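Local coordinates for protein ribulose bisphosphate carboxylase (Pyrococcus horikoshii, PDB 2D69) that probably catalyses the addition of carbon dioxide and water to ribulose 1,5-bisphosphate, yielding two molecules of 3-phosphoglycerate, within an archaeal AMP degradation pathway, at residues G181-K186 and A388-I393; D211-E214 and T220-Y223; E41-I46 and Y82-A87. One frame throughout, in Å; residues are numbered along the deposited sequence.

Interaction 1: G181-K186 and A388-I393; sequences GIDLLK and ALRDAI
G181 meets R390 through its backbone carbonyl, which accepts a nearly straight bond from R390 NH1: 2.9 Å to G181 O, with an N-H...O angle of 167°. The donor arrives in the carbonyl plane on a lone pair, and the oxygen lies at the edge of the guanidinium, in its plane. The arginine chain folds to do this: bends at chi2 (-74°) and chi3 (-55°) curl it around the oxygen, so that R390 CG and CD also lie 3.2 Å from G181 O. Positive phi and two bonds back into the last turn make G181 the end of a Schellman motif closing helix 167-179. A beta carbon here would probably be pressed against R390 CG and the carbonyl oxygen of the preceding residue. I182 comes next, its CD1 reaching L389 CD2 at 3.8 Å, an apolar contact in which the two branched chains run obliquely across each other. The fold is the alpha/beta barrel of the catalytic domain, where 181-183 lead into strand 184-186 and helix 382-398 comes after strand 368-370, the last of the eight, and the short helix 372-376. L389 also packs on A371, a predicted substrate-binding residue, which probably places this apolar patch close behind the pocket. D183 and R390 can attract each other only by charge, and probably weakly: D183 OD1 is 4.2 Å from R390 NH1, well out of the guanidinium plane. Its firmer partners are T155 N and R152, both held by OD2, while E219 forms a salt bridge with R390 NH1. That nitrogen serves a buried carbonyl and a carboxylate together. Beyond D183 the chain enters the barrel wall, where L184 and L185 share backbone bonds with strands on either side. K186 ends the segment as the predicted magnesium ligand, here without its carbamate.

Interaction 2: D211-E214 and T220-Y223; sequences DRVE and TKEY
E214 leaves helix 199-217 with CG anti to its carbonyl carbon (chi1 -75°) and then runs out extended (chi2 -175°), which delivers the carboxylate to the backbone of K221. There OE2 accepts the K221 N-H at 3.0 Å, the bond bent little from straight at 168°. The lone pair used is the anti one, on the side away from the other carboxylate oxygen. On the way the aliphatic part of the glutamate is employed too: E214 CG lies 4.1 Å from K221 CG. At the far end a carboxylate oxygen rests beside a methyl, E214 OE2 being 3.6 Å from T220 CG2. K221 takes the other course, its chain turning at chi2 and thereafter running straight. Its shaft passes at about a right angle across V213, with K221 CE 3.9 Å and K221 CG 4.0 Å from V213 CG1, and carries the ammonium onward to the carbonyl oxygens of W178 and I182. A buried lysine thus lends its methylenes to the helix and its charge to two backbone acceptors elsewhere. This is the close of a beta-alpha-beta crossover of the barrel, in which helix 199-217 links strand 184-186 to strand 222-224, its parallel neighbour. The glutamate spans the short turn between helix and returning strand, fastening the last turns of the one to the lead-in of the other. An alanine at E214 is likely to leave the K221 N-H without its acceptor and to open a gap beside K221 CG, freeing this turn to shift. R210, one turn back, donates from NH1 to K221 O and has a long, weak ion pair through NE with E214 OE2. Further into the strand, E222 OE1 receives the Y223 N-H at 2.8 Å, from out of the carboxylate plane.

Interaction 3: E41-I46 and Y82-A87; sequences EAAGRI and YIAKIA
I86 reaches from strand 81-88 to I46 on helix 39-49, and only its last carbon arrives. I86 CB points at the helix but stops 6.0 Å from I46 CG2. CG1, anti to the carbonyl carbon, carries the chain closer, and the extended second torsion (chi2 176°) pushes CD1 to the helix surface. That methyl makes the contact: I86 CD1 lies 3.6 Å from I46 CG2 and 3.9 Å from I46 CB, with the two isoleucine chains crossing at about a right angle. The same I86 CD1 also stands 4.2 Å from the backbone carbonyl oxygen of A43. One turn earlier on the helix, A43 CB faces A84 CB at 4.4 Å, and these two small residues bring the backbones nearest, their CA atoms 6.6 Å apart. The N-terminal domain here has the beta-alpha-beta-beta-alpha-beta order of the ferredoxin-like fold, and its first helix lies on one face of the antiparallel strands. The axes of segments 41-46 and 82-87 approach to 9.6 Å, and their directions differ by 38°. Because strand residues alternate, A84 and I86 look into this interface while I83 and K85 lie on the opposite face, where K85 makes a cation-pi contact with Y74. Around the core, Y30 of strand 26-34 touches both I46 and I86, and L115 and L118 press on I46. On the flank of the helix turned from the strand, R45 grips E41 OE1 side-on with NE and NH2, the shorter bond being 2.8 Å from NH2.

Interactions 1 and 2 belong to one neighbourhood of the catalytic barrel: their centres are 13 Å apart, strands 184-186 and 222-224 lie side by side, and D183 O meets E222 N at 3.0 Å. Both combine an apolar touch with a side chain that bonds to backbone, but the polar group comes from a helix arginine in interaction 1 and from a helix glutamate in interaction 2. Interaction 1 is buried, interaction 2 only partly so. Interaction 3 lies about 47 Å from interaction 1 between centres, in the N-terminal domain across the chain's centre. It is buried too, yet its side-chain contacts are apolar, chiefly methyl groups between a helix and a sheet.

Interaction 1: G181-K186 and A388-I393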
loop_
_atom_site.group_PDB
_atom_site.type_symbol
_atom_site.label_atom_id
_atom_site.label_comp_id
_atom_site.label_asym_id
_atom_site.label_seq_id
_atom_site.Cartn_x
_atom_site.Cartn_y
_atom_site.Cartn_z
ATOM N N GLY A 181 -9.327 22.568 -39.146
ATOM C CA GLY A 181 -10.112 23.390 -38.241
ATOM C C GLY A 181 -11.097 22.658 -37.334
ATOM O O GLY A 181 -11.799 23.314 -36.552
ATOM N N ILE A 182 -11.169 21.323 -37.405
ATOM C CA ILE A 182 -12.084 20.601 -36.535
ATOM C C ILE A 182 -11.607 20.738 -35.082
ATOM O O ILE A 182 -10.387 20.697 -34.787
ATOM C CB ILE A 182 -12.223 19.083 -36.925
ATOM C CG1 ILE A 182 -12.919 18.951 -38.245
ATOM C CG2 ILE A 182 -13.111 18.330 -35.944
ATOM C CD1 ILE A 182 -14.368 19.514 -38.243
ATOM N N ASP A 183 -12.555 20.886 -34.172
ATOM C CA ASP A 183 -12.172 21.054 -32.787
ATOM C C ASP A 183 -11.900 19.697 -32.140
ATOM O O ASP A 183 -10.875 19.524 -31.470
ATOM C CB ASP A 183 -13.211 21.826 -31.990
ATOM C CG ASP A 183 -13.506 23.174 -32.571
ATOM O OD1 ASP A 183 -12.575 24.002 -32.586
ATOM O OD2 ASP A 183 -14.634 23.490 -33.030
ATOM N N LEU A 184 -12.805 18.742 -32.397
ATOM C CA LEU A 184 -12.878 17.497 -31.696
ATOM C C LEU A 184 -12.826 16.273 -32.622
ATOM O O LEU A 184 -13.708 16.060 -33.453
ATOM C CB LEU A 184 -14.186 17.504 -30.931
ATOM C CG LEU A 184 -14.393 18.592 -29.885
ATOM C CD1 LEU A 184 -15.788 18.460 -29.316
ATOM C CD2 LEU A 184 -13.331 18.501 -28.802
ATOM N N LEU A 185 -11.754 15.481 -32.534
ATOM C CA LEU A 185 -11.703 14.199 -33.179
ATOM C C LEU A 185 -12.607 13.327 -32.376
ATOM O O LEU A 185 -12.645 13.452 -31.151
ATOM C CB LEU A 185 -10.292 13.661 -33.135
ATOM C CG LEU A 185 -10.091 12.261 -33.743
ATOM C CD1 LEU A 185 -10.366 12.236 -35.253
ATOM C CD2 LEU A 185 -8.704 11.776 -33.420
ATOM N N LYS A 186 -13.348 12.436 -33.018
ATOM C CA LYS A 186 -14.265 11.584 -32.293
ATOM C C LYS A 186 -14.121 10.145 -32.755
ATOM O O LYS A 186 -14.204 9.860 -33.933
ATOM C CB LYS A 186 -15.713 12.085 -32.431
ATOM C CG LYS A 186 -16.782 11.286 -31.702
ATOM C CD LYS A 186 -18.218 11.872 -31.815
ATOM C CE LYS A 186 -19.294 10.767 -31.499
ATOM N NZ LYS A 186 -18.981 9.284 -31.907
ATOM N N ALA A 388 -14.207 24.008 -44.546
ATOM C CA ALA A 388 -15.489 24.405 -45.125
ATOM C C ALA A 388 -16.548 24.464 -44.028
ATOM O O ALA A 388 -17.384 25.361 -43.991
ATOM C CB ALA A 388 -15.912 23.438 -46.208
ATOM N N LEU A 389 -16.497 23.503 -43.130
ATOM C CA LEU A 389 -17.437 23.455 -42.020
ATOM C C LEU A 389 -17.231 24.675 -41.097
ATOM O O LEU A 389 -18.192 25.368 -40.735
ATOM C CB LEU A 389 -17.258 22.164 -41.253
ATOM C CG LEU A 389 -18.307 21.904 -40.152
ATOM C CD1 LEU A 389 -19.706 21.651 -40.732
ATOM C CD2 LEU A 389 -17.842 20.752 -39.257
ATOM N N ARG A 390 -15.981 24.946 -40.743
ATOM C CA ARG A 390 -15.660 26.101 -39.873
ATOM C C ARG A 390 -16.071 27.411 -40.535
ATOM O O ARG A 390 -16.532 28.313 -39.864
ATOM C CB ARG A 390 -14.180 26.134 -39.506
ATOM C CG ARG A 390 -13.759 25.087 -38.411
ATOM C CD ARG A 390 -14.205 25.428 -36.953
ATOM N NE ARG A 390 -13.720 26.775 -36.581
ATOM C CZ ARG A 390 -12.473 27.063 -36.192
ATOM N NH1 ARG A 390 -11.555 26.119 -36.061
ATOM N NH2 ARG A 390 -12.157 28.309 -35.855
ATOM N N ASP A 391 -15.927 27.521 -41.853
ATOM C CA ASP A 391 -16.250 28.765 -42.532
ATOM C C ASP A 391 -17.750 28.937 -42.612
ATOM O O ASP A 391 -18.253 30.047 -42.456
ATOM C CB ASP A 391 -15.686 28.773 -43.923
ATOM C CG ASP A 391 -14.185 29.009 -43.950
ATOM O OD1 ASP A 391 -13.558 29.439 -42.941
ATOM O OD2 ASP A 391 -13.550 28.806 -44.969
ATOM N N ALA A 392 -18.482 27.850 -42.835
ATOM C CA ALA A 392 -19.928 27.951 -42.870
ATOM C C ALA A 392 -20.483 28.361 -41.503
ATOM O O ALA A 392 -21.450 29.091 -41.451
ATOM C CB ALA A 392 -20.576 26.651 -43.362
ATOM N N ILE A 393 -19.886 27.887 -40.410
ATOM C CA ILE A 393 -20.321 28.259 -39.059
ATOM C C ILE A 393 -19.976 29.740 -38.784
ATOM O O ILE A 393 -20.804 30.481 -38.272
ATOM C CB ILE A 393 -19.699 27.311 -37.993
ATOM C CG1 ILE A 393 -20.313 25.909 -38.098
ATOM C CG2 ILE A 393 -19.898 27.843 -36.608
ATOM C CD1 ILE A 393 -19.424 24.835 -37.541
#

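Interaction 2: D211-E214 and T220-Y223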
loop_
_atom_site.group_PDB
_atom_site.type_symbol
_atom_site.label_atom_id
_atom_site.label_comp_id
_atom_site.label_asym_id
_atom_site.label_seq_id
_atom_site.Cartn_x
_atom_site.Cartn_y
_atom_site.Cartn_z
ATOM N N ASP A 211 -1.028 17.803 -29.778
ATOM C CA ASP A 211 -0.214 18.907 -29.305
ATOM C C ASP A 211 0.535 19.598 -30.442
ATOM O O ASP A 211 0.709 20.824 -30.449
ATOM C CB ASP A 211 0.769 18.461 -28.204
ATOM C CG ASP A 211 0.040 18.095 -26.923
ATOM O OD1 ASP A 211 0.638 17.394 -26.100
ATOM O OD2 ASP A 211 -1.129 18.460 -26.661
ATOM N N ARG A 212 0.965 18.836 -31.426
ATOM C CA ARG A 212 1.636 19.459 -32.584
ATOM C C ARG A 212 0.685 20.411 -33.322
ATOM O O ARG A 212 1.086 21.516 -33.726
ATOM C CB ARG A 212 2.168 18.379 -33.524
ATOM C CG ARG A 212 2.907 18.891 -34.749
ATOM C CD ARG A 212 3.062 17.822 -35.821
ATOM N NE ARG A 212 3.480 18.407 -37.100
ATOM C CZ ARG A 212 3.452 17.763 -38.262
ATOM N NH1 ARG A 212 3.062 16.491 -38.324
ATOM N NH2 ARG A 212 3.851 18.383 -39.368
ATOM N N VAL A 213 -0.568 19.995 -33.496
ATOM C CA VAL A 213 -1.556 20.814 -34.228
ATOM C C VAL A 213 -1.890 22.099 -33.470
ATOM O O VAL A 213 -1.994 23.179 -34.095
ATOM C CB VAL A 213 -2.826 20.086 -34.549
ATOM C CG1 VAL A 213 -3.802 21.016 -35.303
ATOM C CG2 VAL A 213 -2.529 18.883 -35.440
ATOM N N GLU A 214 -1.970 21.987 -32.143
ATOM C CA GLU A 214 -2.123 23.119 -31.268
ATOM C C GLU A 214 -0.980 24.080 -31.479
ATOM O O GLU A 214 -1.233 25.265 -31.585
ATOM C CB GLU A 214 -2.222 22.710 -29.793
ATOM C CG GLU A 214 -3.581 22.125 -29.459
ATOM C CD GLU A 214 -3.771 21.810 -27.992
ATOM O OE1 GLU A 214 -2.800 21.785 -27.245
ATOM O OE2 GLU A 214 -4.906 21.561 -27.587
ATOM N N THR A 220 -6.910 25.285 -29.653
ATOM C CA THR A 220 -7.041 24.115 -28.830
ATOM C C THR A 220 -7.769 22.959 -29.561
ATOM O O THR A 220 -8.813 23.143 -30.172
ATOM C CB THR A 220 -7.734 24.503 -27.531
ATOM O OG1 THR A 220 -6.916 25.450 -26.816
ATOM C CG2 THR A 220 -7.858 23.286 -26.568
ATOM N N LYS A 221 -7.197 21.769 -29.465
ATOM C CA LYS A 221 -7.753 20.605 -30.086
ATOM C C LYS A 221 -7.970 19.517 -29.025
ATOM O O LYS A 221 -7.178 19.376 -28.082
ATOM C CB LYS A 221 -6.833 20.095 -31.198
ATOM C CG LYS A 221 -6.402 21.146 -32.251
ATOM C CD LYS A 221 -7.601 21.663 -32.988
ATOM C CE LYS A 221 -7.211 22.590 -34.127
ATOM N NZ LYS A 221 -8.463 23.032 -34.838
ATOM N N GLU A 222 -9.030 18.758 -29.203
ATOM C CA GLU A 222 -9.370 17.704 -28.262
ATOM C C GLU A 222 -9.863 16.458 -28.969
ATOM O O GLU A 222 -10.002 16.427 -30.197
ATOM C CB GLU A 222 -10.360 18.197 -27.208
ATOM C CG GLU A 222 -9.659 18.469 -25.902
ATOM C CD GLU A 222 -9.059 17.223 -25.235
ATOM O OE1 GLU A 222 -9.491 16.076 -25.501
ATOM O OE2 GLU A 222 -8.164 17.408 -24.393
ATOM N N TYR A 223 -10.109 15.432 -28.161
ATOM C CA TYR A 223 -10.280 14.078 -28.653
ATOM C C TYR A 223 -11.291 13.352 -27.781
ATOM O O TYR A 223 -11.013 13.055 -26.627
ATOM C CB TYR A 223 -8.917 13.348 -28.610
ATOM C CG TYR A 223 -8.902 11.954 -29.214
ATOM C CD1 TYR A 223 -9.969 11.470 -29.946
ATOM C CD2 TYR A 223 -7.815 11.125 -29.050
ATOM C CE1 TYR A 223 -9.958 10.212 -30.455
ATOM C CE2 TYR A 223 -7.786 9.851 -29.598
ATOM C CZ TYR A 223 -8.844 9.397 -30.272
ATOM O OH TYR A 223 -8.827 8.131 -30.792
#

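Interaction 3: E41-I46 and Y82-A87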
loop_
_atom_site.group_PDB
_atom_site.type_symbol
_atom_site.label_atom_id
_atom_site.label_comp_id
_atom_site.label_asym_id
_atom_site.label_seq_id
_atom_site.Cartn_x
_atom_site.Cartn_y
_atom_site.Cartn_z
ATOM N N GLU A 41 -56.980 1.038 -12.594
ATOM C CA GLU A 41 -56.314 -0.168 -12.124
ATOM C C GLU A 41 -54.947 -0.274 -12.737
ATOM O O GLU A 41 -53.955 -0.488 -12.035
ATOM C CB GLU A 41 -57.152 -1.440 -12.399
ATOM C CG GLU A 41 -56.928 -2.469 -11.279
ATOM C CD GLU A 41 -57.359 -3.877 -11.626
ATOM O OE1 GLU A 41 -56.485 -4.665 -12.032
ATOM O OE2 GLU A 41 -58.556 -4.187 -11.467
ATOM N N ALA A 42 -54.863 -0.058 -14.038
ATOM C CA ALA A 42 -53.561 -0.017 -14.689
ATOM C C ALA A 42 -52.647 0.973 -13.967
ATOM O O ALA A 42 -51.540 0.614 -13.618
ATOM C CB ALA A 42 -53.699 0.366 -16.182
ATOM N N ALA A 43 -53.112 2.205 -13.748
ATOM C CA ALA A 43 -52.288 3.240 -13.127
ATOM C C ALA A 43 -51.824 2.804 -11.703
ATOM O O ALA A 43 -50.655 2.959 -11.338
ATOM C CB ALA A 43 -53.057 4.547 -13.100
ATOM N N GLY A 44 -52.754 2.229 -10.947
ATOM C CA GLY A 44 -52.482 1.650 -9.649
ATOM C C GLY A 44 -51.381 0.602 -9.711
ATOM O O GLY A 44 -50.466 0.644 -8.907
ATOM N N ARG A 45 -51.453 -0.297 -10.688
ATOM C CA ARG A 45 -50.438 -1.302 -10.900
ATOM C C ARG A 45 -49.051 -0.674 -11.106
ATOM O O ARG A 45 -48.032 -1.167 -10.581
ATOM C CB ARG A 45 -50.801 -2.144 -12.114
ATOM C CG ARG A 45 -51.916 -3.147 -11.785
ATOM C CD ARG A 45 -52.411 -3.901 -12.996
ATOM N NE ARG A 45 -53.574 -4.774 -12.688
ATOM C CZ ARG A 45 -53.492 -6.073 -12.377
ATOM N NH1 ARG A 45 -52.317 -6.696 -12.294
ATOM N NH2 ARG A 45 -54.608 -6.770 -12.111
ATOM N N ILE A 46 -49.003 0.421 -11.852
ATOM C CA ILE A 46 -47.712 1.110 -12.025
ATOM C C ILE A 46 -47.180 1.621 -10.668
ATOM O O ILE A 46 -45.988 1.443 -10.341
ATOM C CB ILE A 46 -47.810 2.250 -13.040
ATOM C CG1 ILE A 46 -48.268 1.684 -14.385
ATOM C CG2 ILE A 46 -46.403 2.892 -13.225
ATOM C CD1 ILE A 46 -48.858 2.738 -15.348
ATOM N N TYR A 82 -53.445 6.965 -22.020
ATOM C CA TYR A 82 -53.597 7.714 -20.783
ATOM C C TYR A 82 -52.230 8.211 -20.315
ATOM O O TYR A 82 -51.214 7.548 -20.539
ATOM C CB TYR A 82 -54.171 6.813 -19.685
ATOM C CG TYR A 82 -55.549 6.333 -20.039
ATOM C CD1 TYR A 82 -56.673 7.084 -19.718
ATOM C CD2 TYR A 82 -55.713 5.169 -20.763
ATOM C CE1 TYR A 82 -57.961 6.652 -20.076
ATOM C CE2 TYR A 82 -57.007 4.717 -21.158
ATOM C CZ TYR A 82 -58.116 5.463 -20.812
ATOM O OH TYR A 82 -59.359 4.998 -21.199
ATOM N N ILE A 83 -52.201 9.382 -19.699
ATOM C CA ILE A 83 -51.022 9.786 -18.942
ATOM C C ILE A 83 -51.382 9.695 -17.472
ATOM O O ILE A 83 -52.525 10.036 -17.092
ATOM C CB ILE A 83 -50.544 11.172 -19.384
ATOM C CG1 ILE A 83 -49.821 11.042 -20.737
ATOM C CG2 ILE A 83 -49.610 11.795 -18.359
ATOM C CD1 ILE A 83 -49.358 12.399 -21.401
ATOM N N ALA A 84 -50.498 9.084 -16.682
ATOM C CA ALA A 84 -50.525 9.190 -15.225
ATOM C C ALA A 84 -49.289 9.917 -14.722
ATOM O O ALA A 84 -48.215 9.744 -15.273
ATOM C CB ALA A 84 -50.593 7.832 -14.595
ATOM N N LYS A 85 -49.461 10.735 -13.686
ATOM C CA LYS A 85 -48.347 11.264 -12.937
ATOM C C LYS A 85 -48.450 10.638 -11.580
ATOM O O LYS A 85 -49.536 10.544 -10.997
ATOM C CB LYS A 85 -48.416 12.782 -12.829
ATOM C CG LYS A 85 -48.639 13.489 -14.136
ATOM C CD LYS A 85 -48.521 15.004 -13.956
ATOM C CE LYS A 85 -48.973 15.773 -15.206
ATOM N NZ LYS A 85 -49.214 17.227 -14.936
ATOM N N ILE A 86 -47.322 10.193 -11.073
ATOM C CA ILE A 86 -47.272 9.425 -9.836
ATOM C C ILE A 86 -46.239 10.058 -8.917
ATOM O O ILE A 86 -45.182 10.506 -9.379
ATOM C CB ILE A 86 -46.931 7.944 -10.109
ATOM C CG1 ILE A 86 -47.951 7.323 -11.102
ATOM C CG2 ILE A 86 -46.931 7.169 -8.781
ATOM C CD1 ILE A 86 -47.628 5.834 -11.526
ATOM N N ALA A 87 -46.600 10.134 -7.645
ATOM C CA ALA A 87 -45.773 10.753 -6.628
ATOM C C ALA A 87 -45.166 9.716 -5.696
ATOM O O ALA A 87 -45.864 8.826 -5.230
ATOM C CB ALA A 87 -46.581 11.752 -5.826
#